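PDB 3BT4: fungal protease inhibitor-1 from Antheraea mylitta, which inhibits trypsin, chymotrypsin and proteases of the fungi Aspergillus oryzae and Rhizopus oryzae, as a serine protease inhibitor. Local coordinates for residues A42-R48 with S65-E70; H33-A38 with K58-P64; L47-C53 with G77-K81. All coordinates share one frame; numbering follows the deposited sequence.

Contact 1 of 3, residues A42-R48 with S65-E70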
ATOM      1  N   ALA A  42      -4.983   1.372  -6.191  1.00 15.72           N
ATOM      2  CA  ALA A  42      -4.465   0.043  -6.529  1.00 15.57           C
ATOM      3  C   ALA A  42      -5.501  -1.038  -6.280  1.00 15.64           C
ATOM      4  O   ALA A  42      -6.384  -0.882  -5.438  1.00 16.13           O
ATOM      5  CB  ALA A  42      -3.231  -0.248  -5.721  1.00 15.95           C
ATOM      6  N   CYS A  43      -5.390  -2.137  -7.018  1.00 15.55           N
ATOM      7  CA  CYS A  43      -6.123  -3.351  -6.692  1.00 15.46           C
ATOM      8  C   CYS A  43      -5.161  -4.188  -5.852  1.00 14.96           C
ATOM      9  O   CYS A  43      -4.136  -4.656  -6.345  1.00 14.85           O
ATOM     10  CB  CYS A  43      -6.568  -4.076  -7.963  1.00 15.99           C
ATOM     11  SG  CYS A  43      -7.501  -2.959  -9.119  1.00 17.95           S
ATOM     12  N   VAL A  44      -5.463  -4.314  -4.561  1.00 14.20           N
ATOM     13  CA  VAL A  44      -4.520  -4.949  -3.636  1.00 13.29           C
ATOM     14  C   VAL A  44      -4.892  -6.381  -3.220  1.00 13.22           C
ATOM     15  O   VAL A  44      -6.063  -6.764  -3.180  1.00 11.73           O
ATOM     16  CB  VAL A  44      -4.230  -4.049  -2.400  1.00 13.40           C
ATOM     17  CG1 VAL A  44      -3.885  -2.633  -2.860  1.00 12.29           C
ATOM     18  CG2 VAL A  44      -5.396  -4.008  -1.462  1.00 12.75           C
ATOM     19  N   THR A  45      -3.855  -7.161  -2.935  1.00 12.96           N
ATOM     20  CA  THR A  45      -3.978  -8.492  -2.374  1.00 13.66           C
ATOM     21  C   THR A  45      -3.578  -8.452  -0.894  1.00 12.93           C
ATOM     22  O   THR A  45      -2.616  -7.796  -0.525  1.00 11.92           O
ATOM     23  CB  THR A  45      -3.094  -9.465  -3.185  1.00 13.70           C
ATOM     24  OG1 THR A  45      -3.659  -9.593  -4.497  1.00 17.96           O
ATOM     25  CG2 THR A  45      -2.980 -10.864  -2.525  1.00 16.10           C
ATOM     26  N   LEU A  46      -4.325  -9.143  -0.035  1.00 13.19           N
ATOM     27  CA  LEU A  46      -3.946  -9.181   1.384  1.00 12.94           C
ATOM     28  C   LEU A  46      -3.307 -10.494   1.802  1.00 12.89           C
ATOM     29  O   LEU A  46      -3.702 -11.581   1.343  1.00 13.02           O
ATOM     30  CB  LEU A  46      -5.115  -8.810   2.312  1.00 13.02           C
ATOM     31  CG  LEU A  46      -5.803  -7.453   2.081  1.00 13.65           C
ATOM     32  CD1 LEU A  46      -6.956  -7.253   3.049  1.00 13.47           C
ATOM     33  CD2 LEU A  46      -4.813  -6.285   2.152  1.00 11.08           C
ATOM     34  N   LEU A  47      -2.310 -10.371   2.679  1.00 12.83           N
ATOM     35  CA  LEU A  47      -1.517 -11.504   3.140  1.00 12.07           C
ATOM     36  C   LEU A  47      -1.757 -11.809   4.609  1.00 12.70           C
ATOM     37  O   LEU A  47      -2.046 -10.920   5.411  1.00 11.83           O
ATOM     38  CB  LEU A  47      -0.032 -11.249   2.888  1.00 11.72           C
ATOM     39  CG  LEU A  47       0.377 -10.713   1.508  1.00 10.86           C
ATOM     40  CD1 LEU A  47       1.734 -10.105   1.603  1.00 10.35           C
ATOM     41  CD2 LEU A  47       0.353 -11.767   0.430  1.00 10.25           C
ATOM     42  N   ARG A  48      -1.641 -13.089   4.938  1.00 13.00           N
ATOM     43  CA  ARG A  48      -1.863 -13.586   6.279  1.00 14.29           C
ATOM     44  C   ARG A  48      -0.607 -13.489   7.146  1.00 14.44           C
ATOM     45  O   ARG A  48       0.505 -13.341   6.642  1.00 14.46           O
ATOM     46  CB  ARG A  48      -2.305 -15.053   6.214  1.00 14.68           C
ATOM     47  CG  ARG A  48      -3.524 -15.351   5.357  1.00 16.08           C
ATOM     48  CD  ARG A  48      -4.767 -14.909   6.049  1.00 20.75           C
ATOM     49  NE  ARG A  48      -5.954 -15.604   5.556  1.00 22.29           N
ATOM     50  CZ  ARG A  48      -6.399 -16.759   6.052  1.00 23.34           C
ATOM     51  NH1 ARG A  48      -5.743 -17.364   7.041  1.00 22.60           N
ATOM     52  NH2 ARG A  48      -7.506 -17.300   5.562  1.00 23.11           N
ATOM     53  N   SER A  65       1.490  -4.253  -4.400  1.00 14.32           N
ATOM     54  CA  SER A  65       0.042  -4.427  -4.355  1.00 14.35           C
ATOM     55  C   SER A  65      -0.382  -5.524  -3.403  1.00 13.58           C
ATOM     56  O   SER A  65      -1.552  -5.649  -3.072  1.00 13.29           O
ATOM     57  CB  SER A  65      -0.496  -4.711  -5.754  1.00 14.91           C
ATOM     58  OG  SER A  65      -0.343  -3.545  -6.547  1.00 17.53           O
ATOM     59  N   ALA A  66       0.572  -6.328  -2.968  1.00 12.91           N
ATOM     60  CA  ALA A  66       0.287  -7.407  -2.038  1.00 12.16           C
ATOM     61  C   ALA A  66       0.815  -6.961  -0.697  1.00 11.53           C
ATOM     62  O   ALA A  66       2.015  -6.790  -0.516  1.00 10.74           O
ATOM     63  CB  ALA A  66       0.956  -8.703  -2.492  1.00 11.80           C
ATOM     64  N   VAL A  67      -0.093  -6.758   0.241  1.00 11.78           N
ATOM     65  CA  VAL A  67       0.272  -6.189   1.533  1.00 12.47           C
ATOM     66  C   VAL A  67      -0.275  -7.033   2.685  1.00 12.28           C
ATOM     67  O   VAL A  67      -1.242  -7.771   2.511  1.00 12.78           O
ATOM     68  CB  VAL A  67      -0.144  -4.681   1.638  1.00 12.14           C
ATOM     69  CG1 VAL A  67       0.798  -3.790   0.795  1.00 13.20           C
ATOM     70  CG2 VAL A  67      -1.607  -4.475   1.252  1.00 12.78           C
ATOM     71  N   CYS A  68       0.354  -6.952   3.846  1.00 12.25           N
ATOM     72  CA  CYS A  68      -0.142  -7.668   5.023  1.00 13.96           C
ATOM     73  C   CYS A  68      -1.536  -7.191   5.411  1.00 14.41           C
ATOM     74  O   CYS A  68      -1.832  -5.987   5.319  1.00 15.11           O
ATOM     75  CB  CYS A  68       0.820  -7.492   6.205  1.00 13.83           C
ATOM     76  SG  CYS A  68       2.471  -8.067   5.821  1.00 15.35           S
ATOM     77  N   GLN A  69      -2.382  -8.118   5.838  1.00 14.89           N
ATOM     78  CA  GLN A  69      -3.742  -7.763   6.223  1.00 15.88           C
ATOM     79  C   GLN A  69      -3.727  -7.040   7.571  1.00 16.29           C
ATOM     80  O   GLN A  69      -3.370  -7.627   8.597  1.00 15.70           O
ATOM     81  CB  GLN A  69      -4.658  -8.993   6.240  1.00 15.64           C
ATOM     82  CG  GLN A  69      -6.152  -8.680   6.401  1.00 16.86           C
ATOM     83  CD  GLN A  69      -7.070  -9.849   6.023  1.00 16.62           C
ATOM     84  OE1 GLN A  69      -6.731 -11.022   6.211  1.00 18.36           O
ATOM     85  NE2 GLN A  69      -8.242  -9.525   5.486  1.00 17.46           N
ATOM     86  N   GLU A  70      -4.110  -5.758   7.540  1.00 17.05           N
ATOM     87  CA  GLU A  70      -4.138  -4.881   8.721  1.00 17.81           C
ATOM     88  C   GLU A  70      -4.749  -5.565   9.932  1.00 17.75           C
ATOM     89  O   GLU A  70      -5.753  -6.270   9.785  1.00 18.25           O
ATOM     90  CB  GLU A  70      -4.891  -3.574   8.411  1.00 18.20           C
ATOM     91  CG  GLU A  70      -4.108  -2.588   7.565  1.00 19.48           C
ATOM     92  CD  GLU A  70      -4.223  -2.853   6.065  1.00 21.89           C
ATOM     93  OE1 GLU A  70      -3.360  -2.348   5.301  1.00 21.79           O
ATOM     94  OE2 GLU A  70      -5.168  -3.565   5.657  1.00 20.86           O
TER

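Contact 2 of 3, residues H33-A38 with K58-P64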
ATOM      1  N   HIS A  33      -2.795   3.950  -2.613  1.00 12.08           N
ATOM      2  CA  HIS A  33      -1.919   2.800  -2.326  1.00 11.30           C
ATOM      3  C   HIS A  33      -0.567   2.888  -3.010  1.00 11.90           C
ATOM      4  O   HIS A  33       0.452   2.663  -2.371  1.00 11.20           O
ATOM      5  CB  HIS A  33      -2.588   1.450  -2.677  1.00 10.88           C
ATOM      6  CG  HIS A  33      -1.855   0.257  -2.121  1.00  9.80           C
ATOM      7  ND1 HIS A  33      -1.949  -0.125  -0.799  1.00 10.36           N
ATOM      8  CD2 HIS A  33      -0.998  -0.617  -2.701  1.00  8.31           C
ATOM      9  CE1 HIS A  33      -1.174  -1.175  -0.584  1.00  8.05           C
ATOM     10  NE2 HIS A  33      -0.583  -1.489  -1.720  1.00  7.94           N
ATOM     11  N   SER A  34      -0.562   3.196  -4.308  1.00 12.12           N
ATOM     12  CA  SER A  34       0.643   3.078  -5.127  1.00 12.94           C
ATOM     13  C   SER A  34       1.376   4.388  -5.325  1.00 13.12           C
ATOM     14  O   SER A  34       0.766   5.470  -5.288  1.00 12.91           O
ATOM     15  CB  SER A  34       0.324   2.492  -6.503  1.00 12.13           C
ATOM     16  OG  SER A  34      -0.473   1.341  -6.347  1.00 16.07           O
ATOM     17  N   GLY A  35       2.684   4.265  -5.565  1.00 13.24           N
ATOM     18  CA  GLY A  35       3.529   5.419  -5.890  1.00 14.34           C
ATOM     19  C   GLY A  35       4.035   6.160  -4.678  1.00 14.44           C
ATOM     20  O   GLY A  35       3.608   5.905  -3.549  1.00 13.53           O
ATOM     21  N   LYS A  36       4.976   7.076  -4.904  1.00 15.61           N
ATOM     22  CA  LYS A  36       5.435   7.951  -3.820  1.00 16.09           C
ATOM     23  C   LYS A  36       4.234   8.592  -3.115  1.00 15.49           C
ATOM     24  O   LYS A  36       3.329   9.130  -3.775  1.00 15.16           O
ATOM     25  CB  LYS A  36       6.407   9.003  -4.353  1.00 16.15           C
ATOM     26  CG  LYS A  36       7.734   8.393  -4.806  1.00 17.54           C
ATOM     27  CD  LYS A  36       8.711   9.436  -5.344  1.00 18.73           C
ATOM     28  CE  LYS A  36       8.545   9.653  -6.852  1.00 22.62           C
ATOM     29  NZ  LYS A  36       8.709   8.381  -7.619  1.00 24.68           N
ATOM     30  N   CYS A  37       4.223   8.481  -1.783  1.00 14.91           N
ATOM     31  CA  CYS A  37       3.133   8.964  -0.916  1.00 15.25           C
ATOM     32  C   CYS A  37       1.743   8.354  -1.186  1.00 15.26           C
ATOM     33  O   CYS A  37       0.721   8.858  -0.681  1.00 14.93           O
ATOM     34  CB  CYS A  37       3.098  10.504  -0.860  1.00 15.27           C
ATOM     35  SG  CYS A  37       4.632  11.192  -0.146  1.00 16.70           S
ATOM     36  N   ALA A  38       1.716   7.264  -1.962  1.00 14.89           N
ATOM     37  CA  ALA A  38       0.486   6.492  -2.172  1.00 14.44           C
ATOM     38  C   ALA A  38      -0.610   7.321  -2.868  1.00 14.23           C
ATOM     39  O   ALA A  38      -1.781   7.194  -2.562  1.00 13.21           O
ATOM     40  CB  ALA A  38      -0.008   5.945  -0.835  1.00 14.28           C
ATOM     41  N   LYS A  58       5.395   4.083   1.523  1.00 20.02           N
ATOM     42  CA  LYS A  58       4.903   5.140   0.627  1.00 21.17           C
ATOM     43  C   LYS A  58       5.817   6.362   0.663  1.00 22.24           C
ATOM     44  O   LYS A  58       6.002   7.029  -0.359  1.00 22.54           O
ATOM     45  CB  LYS A  58       3.468   5.541   0.966  1.00 20.58           C
ATOM     46  CG  LYS A  58       3.324   6.355   2.212  1.00 19.51           C
ATOM     47  CD  LYS A  58       1.924   6.885   2.359  1.00 19.28           C
ATOM     48  CE  LYS A  58       1.775   7.573   3.696  1.00 20.32           C
ATOM     49  NZ  LYS A  58       0.507   8.328   3.790  1.00 22.03           N
ATOM     50  N   GLU A  59       6.408   6.616   1.833  1.00 23.21           N
ATOM     51  CA  GLU A  59       7.407   7.673   2.023  1.00 24.26           C
ATOM     52  C   GLU A  59       8.562   7.490   1.078  1.00 24.58           C
ATOM     53  O   GLU A  59       9.302   8.419   0.788  1.00 25.23           O
ATOM     54  CB  GLU A  59       7.954   7.631   3.454  1.00 24.13           C
ATOM     55  CG  GLU A  59       6.977   8.068   4.524  1.00 24.53           C
ATOM     56  CD  GLU A  59       5.847   7.084   4.771  1.00 24.19           C
ATOM     57  OE1 GLU A  59       4.758   7.538   5.175  1.00 25.42           O
ATOM     58  OE2 GLU A  59       6.029   5.864   4.578  1.00 23.40           O
ATOM     59  N   ILE A  60       8.697   6.271   0.592  1.00 25.49           N
ATOM     60  CA  ILE A  60       9.869   5.851  -0.145  1.00 26.41           C
ATOM     61  C   ILE A  60       9.514   5.493  -1.588  1.00 26.24           C
ATOM     62  O   ILE A  60      10.405   5.333  -2.444  1.00 26.98           O
ATOM     63  CB  ILE A  60      10.522   4.643   0.605  1.00 26.73           C
ATOM     64  CG1 ILE A  60      11.946   4.963   1.040  1.00 27.82           C
ATOM     65  CG2 ILE A  60      10.435   3.357  -0.177  1.00 28.05           C
ATOM     66  CD1 ILE A  60      12.024   5.567   2.424  1.00 27.84           C
ATOM     67  N   GLY A  61       8.210   5.351  -1.843  1.00 25.49           N
ATOM     68  CA  GLY A  61       7.703   4.906  -3.136  1.00 23.76           C
ATOM     69  C   GLY A  61       7.745   3.407  -3.394  1.00 22.93           C
ATOM     70  O   GLY A  61       7.531   2.975  -4.522  1.00 23.02           O
ATOM     71  N   GLU A  62       8.010   2.606  -2.365  1.00 22.14           N
ATOM     72  CA  GLU A  62       7.976   1.141  -2.508  1.00 21.02           C
ATOM     73  C   GLU A  62       6.626   0.616  -2.109  1.00 19.30           C
ATOM     74  O   GLU A  62       6.359   0.432  -0.937  1.00 19.04           O
ATOM     75  CB  GLU A  62       9.044   0.470  -1.652  1.00 21.57           C
ATOM     76  CG  GLU A  62      10.442   0.631  -2.199  1.00 25.09           C
ATOM     77  CD  GLU A  62      10.647   0.022  -3.583  1.00 28.33           C
ATOM     78  OE1 GLU A  62      10.344  -1.174  -3.783  1.00 30.42           O
ATOM     79  OE2 GLU A  62      11.128   0.752  -4.472  1.00 30.95           O
ATOM     80  N   THR A  63       5.778   0.371  -3.106  1.00 17.98           N
ATOM     81  CA  THR A  63       4.350   0.183  -2.883  1.00 16.36           C
ATOM     82  C   THR A  63       3.808  -1.073  -3.565  1.00 16.04           C
ATOM     83  O   THR A  63       3.063  -0.975  -4.553  1.00 15.42           O
ATOM     84  CB  THR A  63       3.536   1.407  -3.345  1.00 15.39           C
ATOM     85  OG1 THR A  63       3.848   1.682  -4.705  1.00 14.41           O
ATOM     86  CG2 THR A  63       3.892   2.619  -2.533  1.00 15.01           C
ATOM     87  N   PRO A  64       4.165  -2.258  -3.026  1.00 15.63           N
ATOM     88  CA  PRO A  64       3.666  -3.512  -3.601  1.00 15.60           C
ATOM     89  C   PRO A  64       2.155  -3.618  -3.436  1.00 15.09           C
ATOM     90  O   PRO A  64       1.612  -3.127  -2.449  1.00 15.00           O
ATOM     91  CB  PRO A  64       4.366  -4.597  -2.771  1.00 15.57           C
ATOM     92  CG  PRO A  64       4.766  -3.922  -1.494  1.00 15.93           C
ATOM     93  CD  PRO A  64       5.031  -2.489  -1.853  1.00 15.69           C
TER
HETATM   94  O   HOH W   1       0.584  -0.885  -5.779  1.00 17.65           O

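Contact 3 of 3, residues L47-C53 with G77-K81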
ATOM      1  N   LEU A  47      -2.310 -10.371   2.679  1.00 12.83           N
ATOM      2  CA  LEU A  47      -1.517 -11.504   3.140  1.00 12.07           C
ATOM      3  C   LEU A  47      -1.757 -11.809   4.609  1.00 12.70           C
ATOM      4  O   LEU A  47      -2.046 -10.920   5.411  1.00 11.83           O
ATOM      5  CB  LEU A  47      -0.032 -11.249   2.888  1.00 11.72           C
ATOM      6  CG  LEU A  47       0.377 -10.713   1.508  1.00 10.86           C
ATOM      7  CD1 LEU A  47       1.734 -10.105   1.603  1.00 10.35           C
ATOM      8  CD2 LEU A  47       0.353 -11.767   0.430  1.00 10.25           C
ATOM      9  N   ARG A  48      -1.641 -13.089   4.938  1.00 13.00           N
ATOM     10  CA  ARG A  48      -1.863 -13.586   6.279  1.00 14.29           C
ATOM     11  C   ARG A  48      -0.607 -13.489   7.146  1.00 14.44           C
ATOM     12  O   ARG A  48       0.505 -13.341   6.642  1.00 14.46           O
ATOM     13  CB  ARG A  48      -2.305 -15.053   6.214  1.00 14.68           C
ATOM     14  CG  ARG A  48      -3.524 -15.351   5.357  1.00 16.08           C
ATOM     15  CD  ARG A  48      -4.767 -14.909   6.049  1.00 20.75           C
ATOM     16  NE  ARG A  48      -5.954 -15.604   5.556  1.00 22.29           N
ATOM     17  CZ  ARG A  48      -6.399 -16.759   6.052  1.00 23.34           C
ATOM     18  NH1 ARG A  48      -5.743 -17.364   7.041  1.00 22.60           N
ATOM     19  NH2 ARG A  48      -7.506 -17.300   5.562  1.00 23.11           N
ATOM     20  N   GLU A  49      -0.798 -13.625   8.456  1.00 15.04           N
ATOM     21  CA  GLU A  49       0.307 -13.678   9.402  1.00 15.79           C
ATOM     22  C   GLU A  49       1.323 -14.766   9.044  1.00 15.10           C
ATOM     23  O   GLU A  49       0.951 -15.909   8.773  1.00 14.10           O
ATOM     24  CB  GLU A  49      -0.227 -13.905  10.817  1.00 15.26           C
ATOM     25  CG  GLU A  49       0.850 -13.782  11.873  1.00 17.78           C
ATOM     26  CD  GLU A  49       0.321 -13.865  13.305  1.00 18.76           C
ATOM     27  OE1 GLU A  49      -0.854 -14.265  13.514  1.00 22.20           O
ATOM     28  OE2 GLU A  49       1.108 -13.543  14.220  1.00 22.39           O
ATOM     29  N   ARG A  50       2.599 -14.378   9.063  1.00 15.34           N
ATOM     30  CA  ARG A  50       3.757 -15.244   8.772  1.00 15.69           C
ATOM     31  C   ARG A  50       4.110 -15.307   7.298  1.00 15.26           C
ATOM     32  O   ARG A  50       5.258 -15.593   6.959  1.00 15.34           O
ATOM     33  CB  ARG A  50       3.604 -16.673   9.319  1.00 15.87           C
ATOM     34  CG  ARG A  50       3.459 -16.779  10.811  1.00 17.32           C
ATOM     35  CD  ARG A  50       4.464 -15.921  11.560  1.00 20.72           C
ATOM     36  NE  ARG A  50       3.993 -15.717  12.934  1.00 25.33           N
ATOM     37  CZ  ARG A  50       4.174 -16.585  13.939  1.00 24.74           C
ATOM     38  NH1 ARG A  50       4.841 -17.724  13.740  1.00 23.60           N
ATOM     39  NH2 ARG A  50       3.693 -16.306  15.146  1.00 24.03           N
ATOM     40  N   ALA A  51       3.131 -15.059   6.426  1.00 14.90           N
ATOM     41  CA  ALA A  51       3.356 -15.108   4.979  1.00 13.96           C
ATOM     42  C   ALA A  51       4.418 -14.080   4.602  1.00 13.71           C
ATOM     43  O   ALA A  51       4.504 -13.039   5.212  1.00 13.21           O
ATOM     44  CB  ALA A  51       2.074 -14.863   4.224  1.00 14.05           C
ATOM     45  N   ALA A  52       5.251 -14.418   3.623  1.00 13.73           N
ATOM     46  CA  ALA A  52       6.281 -13.521   3.124  1.00 13.77           C
ATOM     47  C   ALA A  52       5.676 -12.293   2.451  1.00 13.36           C
ATOM     48  O   ALA A  52       4.644 -12.374   1.791  1.00 13.12           O
ATOM     49  CB  ALA A  52       7.203 -14.262   2.155  1.00 13.71           C
ATOM     50  N   CYS A  53       6.337 -11.156   2.626  1.00 13.75           N
ATOM     51  CA  CYS A  53       5.872  -9.893   2.072  1.00 15.14           C
ATOM     52  C   CYS A  53       7.049  -9.028   1.645  1.00 15.63           C
ATOM     53  O   CYS A  53       8.133  -9.118   2.233  1.00 15.24           O
ATOM     54  CB  CYS A  53       5.067  -9.131   3.118  1.00 15.10           C
ATOM     55  SG  CYS A  53       5.937  -9.007   4.694  1.00 17.60           S
ATOM     56  N   GLY A  77      10.476  -9.160   6.407  1.00 20.66           N
ATOM     57  CA  GLY A  77      10.006  -9.839   5.185  1.00 18.68           C
ATOM     58  C   GLY A  77       8.869 -10.816   5.431  1.00 17.38           C
ATOM     59  O   GLY A  77       8.574 -11.641   4.587  1.00 17.05           O
ATOM     60  N   VAL A  78       8.218 -10.685   6.581  1.00 16.59           N
ATOM     61  CA  VAL A  78       7.178 -11.586   7.037  1.00 16.73           C
ATOM     62  C   VAL A  78       6.025 -10.728   7.609  1.00 16.70           C
ATOM     63  O   VAL A  78       6.270  -9.753   8.323  1.00 16.21           O
ATOM     64  CB  VAL A  78       7.789 -12.556   8.113  1.00 16.67           C
ATOM     65  CG1 VAL A  78       6.771 -13.051   9.096  1.00 18.21           C
ATOM     66  CG2 VAL A  78       8.499 -13.728   7.450  1.00 17.46           C
ATOM     67  N   CYS A  79       4.780 -11.056   7.278  1.00 17.01           N
ATOM     68  CA  CYS A  79       3.629 -10.401   7.932  1.00 17.57           C
ATOM     69  C   CYS A  79       3.560 -10.735   9.428  1.00 18.37           C
ATOM     70  O   CYS A  79       3.262 -11.861   9.821  1.00 18.00           O
ATOM     71  CB  CYS A  79       2.318 -10.739   7.229  1.00 17.25           C
ATOM     72  SG  CYS A  79       2.214 -10.092   5.549  1.00 15.87           S
ATOM     73  N   THR A  80       3.827  -9.724  10.245  1.00 19.85           N
ATOM     74  CA  THR A  80       4.055  -9.887  11.676  1.00 21.87           C
ATOM     75  C   THR A  80       2.971  -9.226  12.532  1.00 23.76           C
ATOM     76  O   THR A  80       2.589  -8.081  12.292  1.00 23.44           O
ATOM     77  CB  THR A  80       5.401  -9.262  12.056  1.00 21.30           C
ATOM     78  OG1 THR A  80       6.422  -9.815  11.230  1.00 19.78           O
ATOM     79  CG2 THR A  80       5.746  -9.508  13.513  1.00 21.85           C
ATOM     80  N   LYS A  81       2.474  -9.961  13.520  1.00 26.51           N
ATOM     81  CA  LYS A  81       1.609  -9.373  14.534  1.00 30.35           C
ATOM     82  C   LYS A  81       2.425  -8.410  15.399  1.00 32.60           C
ATOM     83  O   LYS A  81       3.306  -8.821  16.164  1.00 33.27           O
ATOM     84  CB  LYS A  81       0.936 -10.447  15.398  1.00 29.70           C
ATOM     85  CG  LYS A  81      -0.157  -9.893  16.314  1.00 30.27           C
ATOM     86  CD  LYS A  81      -0.816 -10.988  17.145  1.00 31.17           C
ATOM     87  CE  LYS A  81      -1.642 -11.962  16.289  1.00 33.19           C
ATOM     88  NZ  LYS A  81      -2.149 -13.136  17.073  1.00 32.29           N
TER

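Contact 1 of 3, residues A42-R48 with S65-E70
Thr-45 and Leu-47 share out four backbone hydrogen bonds with the strand 66-68 and its flanks, the parallel pattern in which one strand donates and accepts through alternate residues. Thr-45 N gives its hydrogen to Ser-65 O (2.8 Å), and Thr-45 O takes one from Val-67 N (2.8 Å), at 165° about the hydrogen. Leu-47 repeats this two residues on: its N bonds to Val-67 O (2.8 Å), more bent at 141°, and its O accepts from Gln-69 N (2.9 Å). Three of these acceptors also meet a CA-H: Ser-65 O that of Val-44, Thr-45 O that of Ala-66, with CA at 3.3 Å, and Val-67 O that of Leu-46. Leu-46 and Val-67 share one face of the sheet, where Leu-46 CD2 lies 3.8 Å from Val-67 CG2. The other branch, Leu-46 CD1, rests on the amide end of Gln-69, 3.6 Å from NE2; CG of Gln-69 stands opposite its own N (chi1 -170°), and the extended chain passes Leu-46 at about a right angle. On the face of Thr-45, Ala-66 and Cys-68, Leu-47 leans its CG onto Val-67 O (3.5 Å). Strand 40-47 is the middle of a three-stranded mixed sheet, parallel to 66-68 and antiparallel to 28-30, where Val-44 bonds through its backbone to Thr-28. Val-67 packs on His-33 and Tyr-56, and the carboxylate of Glu-70 pairs with Arg-30. Because the polar matches across the pair are all main chain to main chain, the register rests on the peptide groups, while the side chains add apolar cover.

Contact 2 of 3, residues H33-A38 with K58-P64
His-33 reaches across to Pro-64 with its ring: NE2 donates to Pro-64 O at 2.8 Å, the acceptor lying close to the ring plane and the bond fairly straight (158°). CG of His-33 points opposite its backbone N (chi1 -167°), which carries the imidazole over to that carbonyl. Beside it Thr-63 OG1 accepts from Gly-35 N (3.0 Å), and the methyl CG2 of Thr-63 turns to His-33 O at 3.4 Å. A water completes this end, giving a hydrogen to Thr-63 O (2.8 Å) and bonding to Ser-34 OG. At the other end Cys-37 N donates to Lys-58 O (2.7 Å), coming in from above the carbonyl plane, and the aliphatic chain of Lys-58 lies along Cys-37 and Ala-38, its CD 3.8 Å from Ala-38 CB. Between the two ends Lys-36 CG sits 3.9 Å from Gly-61 CA, where a side chain on the glycine would collide. Both segments are bulged elsewhere: His-33 and Ser-34 form a classic beta bulge against Cys-40 of strand 40-47, Gly-61 and Glu-62 a G1 bulge within their own loop. Ala-38 N bonds back to Gly-35 O, consistent with Cys-37 N being turned to Lys-58. Further out, Tyr-56 meets the His-33 ring with planes at about 30° and bonds to His-33 O through its OH. Ala-42 and Val-44 also pack on His-33, and a disulfide ties Cys-37 to Cys-4.

Contact 3 of 3, residues L47-C53 with G77-K81
Arg-50 stands, with a positive phi of 87°, at the third position of the type II turn from Arg-48 to Ala-51, a place most often filled by glycine, and its N points almost straight at Cys-79 O (2.7 Å, 173°). Cys-79 N in turn donates to Ala-51 O (2.9 Å), and Cys-53 N to Gly-77 O (3.0 Å) from above the carbonyl plane, so the backbones bridge at Ala-52 and Val-78. Inside, Cys-53 SG presses on the peptide between Val-78 and Cys-79, 3.4 Å from Val-78 C, while Cys-79 CB meets Arg-48 O at 3.2 Å. At the surface Glu-49, its CG turned opposite the backbone N (chi1 -172°) and its chain extended, crosses Lys-81 at a slant: OE2 lies 3.3 Å from Lys-81 CB, and OE1 makes a long salt bridge to NZ (4.0 Å). Arg-50 NE also makes a long bridge to the same carboxylate. Were Glu-49 an alanine, Lys-81 and Arg-50 would probably lose the carboxylate that lies between their like charges. The loop is thus bonded to the second strand of the antiparallel pair 73-75 and 78-80, where Thr-80 meets Lys-73, and held by the Cys-53 to Cys-74 and Cys-68 to Cys-79 disulfides of this small disulfide-rich inhibitor.

How the contacts relate
From the N terminus, 33-38 comes first and waits for 58-64, where contact 2 closes a loop enclosing strand 40-47. That strand opens contact 1, closed by 65-70 just after 58-64, so the two loops cross. Residues 47-53 continue directly from the strand, sharing Leu-47 and Arg-48 with contact 1, and meet 77-81 in contact 3, whose loop crosses both others. Strand 33-34 packs against the strands of contact 1, tying contacts 1 and 2 side by side. At the other end the Cys-68 to Cys-79 disulfide fastens contact 1 to contact 3. Contacts 2 and 3 do not touch, with nearest atoms about 6 Å apart, and the parallel strand pair connects them.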